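Long-range contact in pectate lyase (Cellvibrio cellulosa, PDB 1GXM), which probably cleaves polygalacturonate by anti-beta-elimination, this chain being the catalytic module of a larger family 10 polysaccharide lyase: residues Met9-Ala21 and Thr320-Leu332. Numbering follows the deposited sequence.
Sequences MTGRMLTLDGNPA and TSIINFAQKVGYL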
loop_
_atom_site.group_PDB
_atom_site.type_symbol
_atom_site.label_atom_id
_atom_site.label_comp_id
_atom_site.label_asym_id
_atom_site.label_seq_id
_atom_site.Cartn_x
_atom_site.Cartn_y
_atom_site.Cartn_z
ATOM N N MET A 9 1.735 -3.419 -23.782
ATOM C CA MET A 9 2.857 -4.070 -23.064
ATOM C C MET A 9 4.052 -4.178 -23.964
ATOM O O MET A 9 4.005 -3.881 -25.164
ATOM C CB MET A 9 2.457 -5.456 -22.576
ATOM C CG MET A 9 0.948 -5.606 -22.415
ATOM S SD MET A 9 0.465 -6.950 -21.403
ATOM C CE MET A 9 1.772 -7.826 -21.736
ATOM N N THR A 10 5.154 -4.556 -23.348
ATOM C CA THR A 10 6.310 -4.953 -24.112
ATOM C C THR A 10 6.944 -6.178 -23.529
ATOM O O THR A 10 7.534 -6.159 -22.435
ATOM C CB THR A 10 7.336 -3.871 -24.208
ATOM O OG1 THR A 10 6.775 -2.715 -24.850
ATOM C CG2 THR A 10 8.419 -4.353 -25.150
ATOM N N GLY A 11 6.857 -7.238 -24.318
ATOM C CA GLY A 11 7.078 -8.562 -23.809
ATOM C C GLY A 11 5.895 -8.727 -22.878
ATOM O O GLY A 11 4.733 -8.575 -23.288
ATOM N N ARG A 12 6.190 -8.967 -21.612
ATOM C CA ARG A 12 5.153 -9.032 -20.599
ATOM C C ARG A 12 5.311 -7.881 -19.571
ATOM O O ARG A 12 4.823 -7.998 -18.463
ATOM C CB ARG A 12 5.181 -10.405 -19.906
ATOM C CG ARG A 12 5.033 -11.623 -20.826
ATOM C CD ARG A 12 3.742 -11.714 -21.617
ATOM N NE ARG A 12 2.509 -11.796 -20.827
ATOM C CZ ARG A 12 1.327 -11.263 -21.170
ATOM N NH1 ARG A 12 1.148 -10.642 -22.334
ATOM N NH2 ARG A 12 0.297 -11.369 -20.342
ATOM N N MET A 13 5.976 -6.780 -19.933
ATOM C CA MET A 13 6.211 -5.664 -18.996
ATOM C C MET A 13 5.422 -4.420 -19.379
ATOM O O MET A 13 5.541 -3.910 -20.481
ATOM C CB MET A 13 7.690 -5.288 -18.909
ATOM C CG MET A 13 8.571 -6.383 -18.349
ATOM S SD MET A 13 8.157 -6.857 -16.698
ATOM C CE MET A 13 8.842 -5.559 -15.773
ATOM N N LEU A 14 4.638 -3.916 -18.438
ATOM C CA LEU A 14 3.860 -2.706 -18.652
ATOM C C LEU A 14 4.702 -1.490 -18.355
ATOM O O LEU A 14 5.638 -1.544 -17.553
ATOM C CB LEU A 14 2.650 -2.699 -17.717
ATOM C CG LEU A 14 1.694 -3.865 -17.912
ATOM C CD1 LEU A 14 0.652 -3.871 -16.807
ATOM C CD2 LEU A 14 1.048 -3.785 -19.289
ATOM N N THR A 15 4.346 -0.374 -18.977
ATOM C CA THR A 15 4.991 0.887 -18.662
ATOM C C THR A 15 4.812 1.245 -17.192
ATOM O O THR A 15 3.792 0.937 -16.581
ATOM C CB THR A 15 4.454 2.016 -19.558
ATOM O OG1 THR A 15 5.210 3.209 -19.327
ATOM C CG2 THR A 15 3.010 2.391 -19.205
ATOM N N LEU A 16 5.820 1.891 -16.636
ATOM C CA LEU A 16 5.731 2.440 -15.299
ATOM C C LEU A 16 5.226 3.880 -15.335
ATOM O O LEU A 16 4.947 4.466 -14.293
ATOM C CB LEU A 16 7.088 2.371 -14.606
ATOM C CG LEU A 16 7.598 0.959 -14.305
ATOM C CD1 LEU A 16 9.054 1.030 -13.835
ATOM C CD2 LEU A 16 6.725 0.226 -13.279
ATOM N N ASP A 17 5.115 4.443 -16.535
ATOM C CA ASP A 17 4.590 5.793 -16.700
ATOM C C ASP A 17 3.100 5.834 -16.372
ATOM O O ASP A 17 2.288 5.249 -17.080
ATOM C CB ASP A 17 4.806 6.286 -18.133
ATOM C CG ASP A 17 4.415 7.750 -18.312
ATOM O OD1 ASP A 17 4.762 8.555 -17.433
ATOM O OD2 ASP A 17 3.766 8.189 -19.294
ATOM N N GLY A 18 2.761 6.549 -15.307
ATOM C CA GLY A 18 1.403 6.618 -14.793
ATOM C C GLY A 18 1.063 5.591 -13.717
ATOM O O GLY A 18 -0.040 5.561 -13.210
ATOM N N ASN A 19 2.007 4.728 -13.383
ATOM C CA ASN A 19 1.737 3.703 -12.390
ATOM C C ASN A 19 1.751 4.339 -11.008
ATOM O O ASN A 19 2.746 4.940 -10.620
ATOM C CB ASN A 19 2.769 2.592 -12.483
ATOM C CG ASN A 19 2.536 1.503 -11.460
ATOM O OD1 ASN A 19 2.540 1.755 -10.261
ATOM N ND2 ASN A 19 2.350 0.278 -11.932
ATOM N N PRO A 20 0.649 4.261 -10.274
ATOM C CA PRO A 20 0.562 4.946 -8.979
ATOM C C PRO A 20 1.668 4.595 -7.988
ATOM O O PRO A 20 2.126 5.443 -7.221
ATOM C CB PRO A 20 -0.806 4.512 -8.448
ATOM C CG PRO A 20 -1.579 4.227 -9.641
ATOM C CD PRO A 20 -0.642 3.648 -10.636
ATOM N N ALA A 21 2.060 3.328 -7.959
ATOM C CA ALA A 21 3.109 2.887 -7.047
ATOM C C ALA A 21 4.471 3.457 -7.445
ATOM O O ALA A 21 5.246 3.885 -6.605
ATOM C CB ALA A 21 3.146 1.378 -7.010
ATOM N N THR A 320 -10.546 5.945 -10.035
ATOM C CA THR A 320 -10.196 6.749 -11.209
ATOM C C THR A 320 -8.794 6.488 -11.673
ATOM O O THR A 320 -8.552 6.212 -12.845
ATOM C CB THR A 320 -10.421 8.221 -10.890
ATOM O OG1 THR A 320 -11.816 8.372 -10.601
ATOM C CG2 THR A 320 -10.118 9.123 -12.099
ATOM N N SER A 321 -7.858 6.553 -10.755
ATOM C CA SER A 321 -6.456 6.482 -11.126
ATOM C C SER A 321 -6.122 5.114 -11.752
ATOM O O SER A 321 -5.470 5.033 -12.794
ATOM C CB SER A 321 -5.571 6.775 -9.924
ATOM O OG SER A 321 -5.705 5.803 -8.940
ATOM N N ILE A 322 -6.571 4.040 -11.128
ATOM C CA ILE A 322 -6.203 2.726 -11.634
ATOM C C ILE A 322 -6.948 2.386 -12.900
ATOM O O ILE A 322 -6.412 1.725 -13.767
ATOM C CB ILE A 322 -6.369 1.616 -10.557
ATOM C CG1 ILE A 322 -5.493 0.410 -10.901
ATOM C CG2 ILE A 322 -7.810 1.233 -10.336
ATOM C CD1 ILE A 322 -4.012 0.676 -10.787
ATOM N N ILE A 323 -8.183 2.850 -13.020
ATOM C CA ILE A 323 -8.976 2.597 -14.225
ATOM C C ILE A 323 -8.357 3.314 -15.406
ATOM O O ILE A 323 -8.194 2.732 -16.478
ATOM C CB ILE A 323 -10.432 3.039 -14.013
ATOM C CG1 ILE A 323 -11.097 2.061 -13.049
ATOM C CG2 ILE A 323 -11.176 3.140 -15.346
ATOM C CD1 ILE A 323 -12.439 2.523 -12.586
ATOM N N ASN A 324 -7.962 4.558 -15.204
ATOM C CA ASN A 324 -7.387 5.326 -16.296
ATOM C C ASN A 324 -6.046 4.754 -16.696
ATOM O O ASN A 324 -5.713 4.706 -17.873
ATOM C CB ASN A 324 -7.263 6.804 -15.939
ATOM C CG ASN A 324 -8.617 7.512 -15.907
ATOM O OD1 ASN A 324 -8.736 8.594 -15.339
ATOM N ND2 ASN A 324 -9.638 6.878 -16.468
ATOM N N PHE A 325 -5.272 4.299 -15.720
ATOM C CA PHE A 325 -3.982 3.676 -16.006
ATOM C C PHE A 325 -4.194 2.364 -16.732
ATOM O O PHE A 325 -3.521 2.098 -17.737
ATOM C CB PHE A 325 -3.187 3.453 -14.725
ATOM C CG PHE A 325 -1.845 2.835 -14.952
ATOM C CD1 PHE A 325 -0.924 3.446 -15.774
ATOM C CD2 PHE A 325 -1.509 1.645 -14.354
ATOM C CE1 PHE A 325 0.310 2.871 -15.991
ATOM C CE2 PHE A 325 -0.276 1.087 -14.556
ATOM C CZ PHE A 325 0.623 1.692 -15.383
ATOM N N ALA A 326 -5.134 1.551 -16.264
ATOM C CA ALA A 326 -5.460 0.313 -16.958
ATOM C C ALA A 326 -5.876 0.571 -18.399
ATOM O O ALA A 326 -5.505 -0.167 -19.289
ATOM C CB ALA A 326 -6.536 -0.422 -16.245
ATOM N N GLN A 327 -6.647 1.626 -18.623
ATOM C CA GLN A 327 -7.097 1.968 -19.972
ATOM C C GLN A 327 -5.878 2.268 -20.843
ATOM O O GLN A 327 -5.783 1.808 -21.977
ATOM C CB GLN A 327 -8.044 3.170 -19.934
ATOM C CG GLN A 327 -8.751 3.447 -21.271
ATOM C CD GLN A 327 -7.939 4.288 -22.253
ATOM O OE1 GLN A 327 -6.829 4.755 -21.943
ATOM N NE2 GLN A 327 -8.494 4.489 -23.447
ATOM N N LYS A 328 -4.959 3.057 -20.302
ATOM C CA LYS A 328 -3.736 3.466 -20.990
ATOM C C LYS A 328 -2.954 2.237 -21.479
ATOM O O LYS A 328 -2.442 2.221 -22.605
ATOM C CB LYS A 328 -2.882 4.315 -20.036
ATOM C CG LYS A 328 -1.602 4.992 -20.587
ATOM C CD LYS A 328 -0.621 5.251 -19.408
ATOM C CE LYS A 328 0.033 6.621 -19.380
ATOM N NZ LYS A 328 1.477 6.573 -19.756
ATOM N N VAL A 329 -2.865 1.201 -20.646
ATOM C CA VAL A 329 -2.060 0.015 -20.972
ATOM C C VAL A 329 -2.857 -1.119 -21.622
ATOM O O VAL A 329 -2.299 -2.189 -21.887
ATOM C CB VAL A 329 -1.303 -0.537 -19.741
ATOM C CG1 VAL A 329 -0.463 0.533 -19.102
ATOM C CG2 VAL A 329 -2.263 -1.157 -18.723
ATOM N N GLY A 330 -4.145 -0.908 -21.873
ATOM C CA GLY A 330 -4.979 -1.885 -22.570
ATOM C C GLY A 330 -5.608 -2.970 -21.701
ATOM O O GLY A 330 -6.023 -4.019 -22.191
ATOM N N TYR A 331 -5.687 -2.719 -20.399
ATOM C CA TYR A 331 -6.253 -3.670 -19.439
ATOM C C TYR A 331 -7.704 -3.396 -19.055
ATOM O O TYR A 331 -8.252 -4.049 -18.157
ATOM C CB TYR A 331 -5.388 -3.690 -18.179
ATOM C CG TYR A 331 -4.248 -4.681 -18.217
ATOM C CD1 TYR A 331 -3.668 -5.107 -19.415
ATOM C CD2 TYR A 331 -3.737 -5.176 -17.050
ATOM C CE1 TYR A 331 -2.622 -6.020 -19.405
ATOM C CE2 TYR A 331 -2.709 -6.053 -17.030
ATOM C CZ TYR A 331 -2.152 -6.486 -18.205
ATOM O OH TYR A 331 -1.123 -7.381 -18.132
ATOM N N LEU A 332 -8.305 -2.424 -19.737
ATOM C CA LEU A 332 -9.715 -2.069 -19.564
ATOM C C LEU A 332 -10.499 -2.371 -20.843
ATOM O O LEU A 332 -9.994 -2.863 -21.849
ATOM C CB LEU A 332 -9.840 -0.580 -19.240
ATOM C CG LEU A 332 -10.995 -0.108 -18.357
ATOM C CD1 LEU A 332 -10.583 -0.202 -16.904
ATOM C CD2 LEU A 332 -11.361 1.320 -18.685
ATOM O OXT LEU A 332 -11.700 -2.137 -20.962
#
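Phe325 turns one face of its ring to the backbone of Gly18 and Asn19: Asn19 CA stands 3.9 Å from the ring centroid, 16° off the normal, a CH-pi contact displaced toward the rim. With CG anti to the backbone N (chi1 -179°), the ring extends toward the 9-21 segment, and its edge meets two carbonyls, Asp17 O 3.3 Å from Phe325 CE1 and Thr15 O in the ring plane beside CZ. The Asn19 amide, steeply inclined to the ring, donates through ND2 to Ala224 O, while OD1, at the N-cap of helix 20-28, accepts a weak bond from Ala21 N and another from Ala22 N. One turn beyond Phe325, Lys328 bends along chi3 and chi4 so that NZ grips Asp17 twice, by a salt bridge to OD2 at 2.8 Å and a hydrogen bond to Asp17 O at 3.1 Å, approaching the carbonyl from above its plane. Leu14 splits its methyls, CD2 packing 4.0 Å from Val329 CB and CD1 against Tyr331. Met9 SD comes to the edge of the Tyr331 ring, a Met-aromatic contact, 3.7 Å from Tyr331 OH, which hydrogen-bonds Gln231. The N-terminal arm thus joins the C-terminal helix, whose end carries a Schellman motif at Gly330.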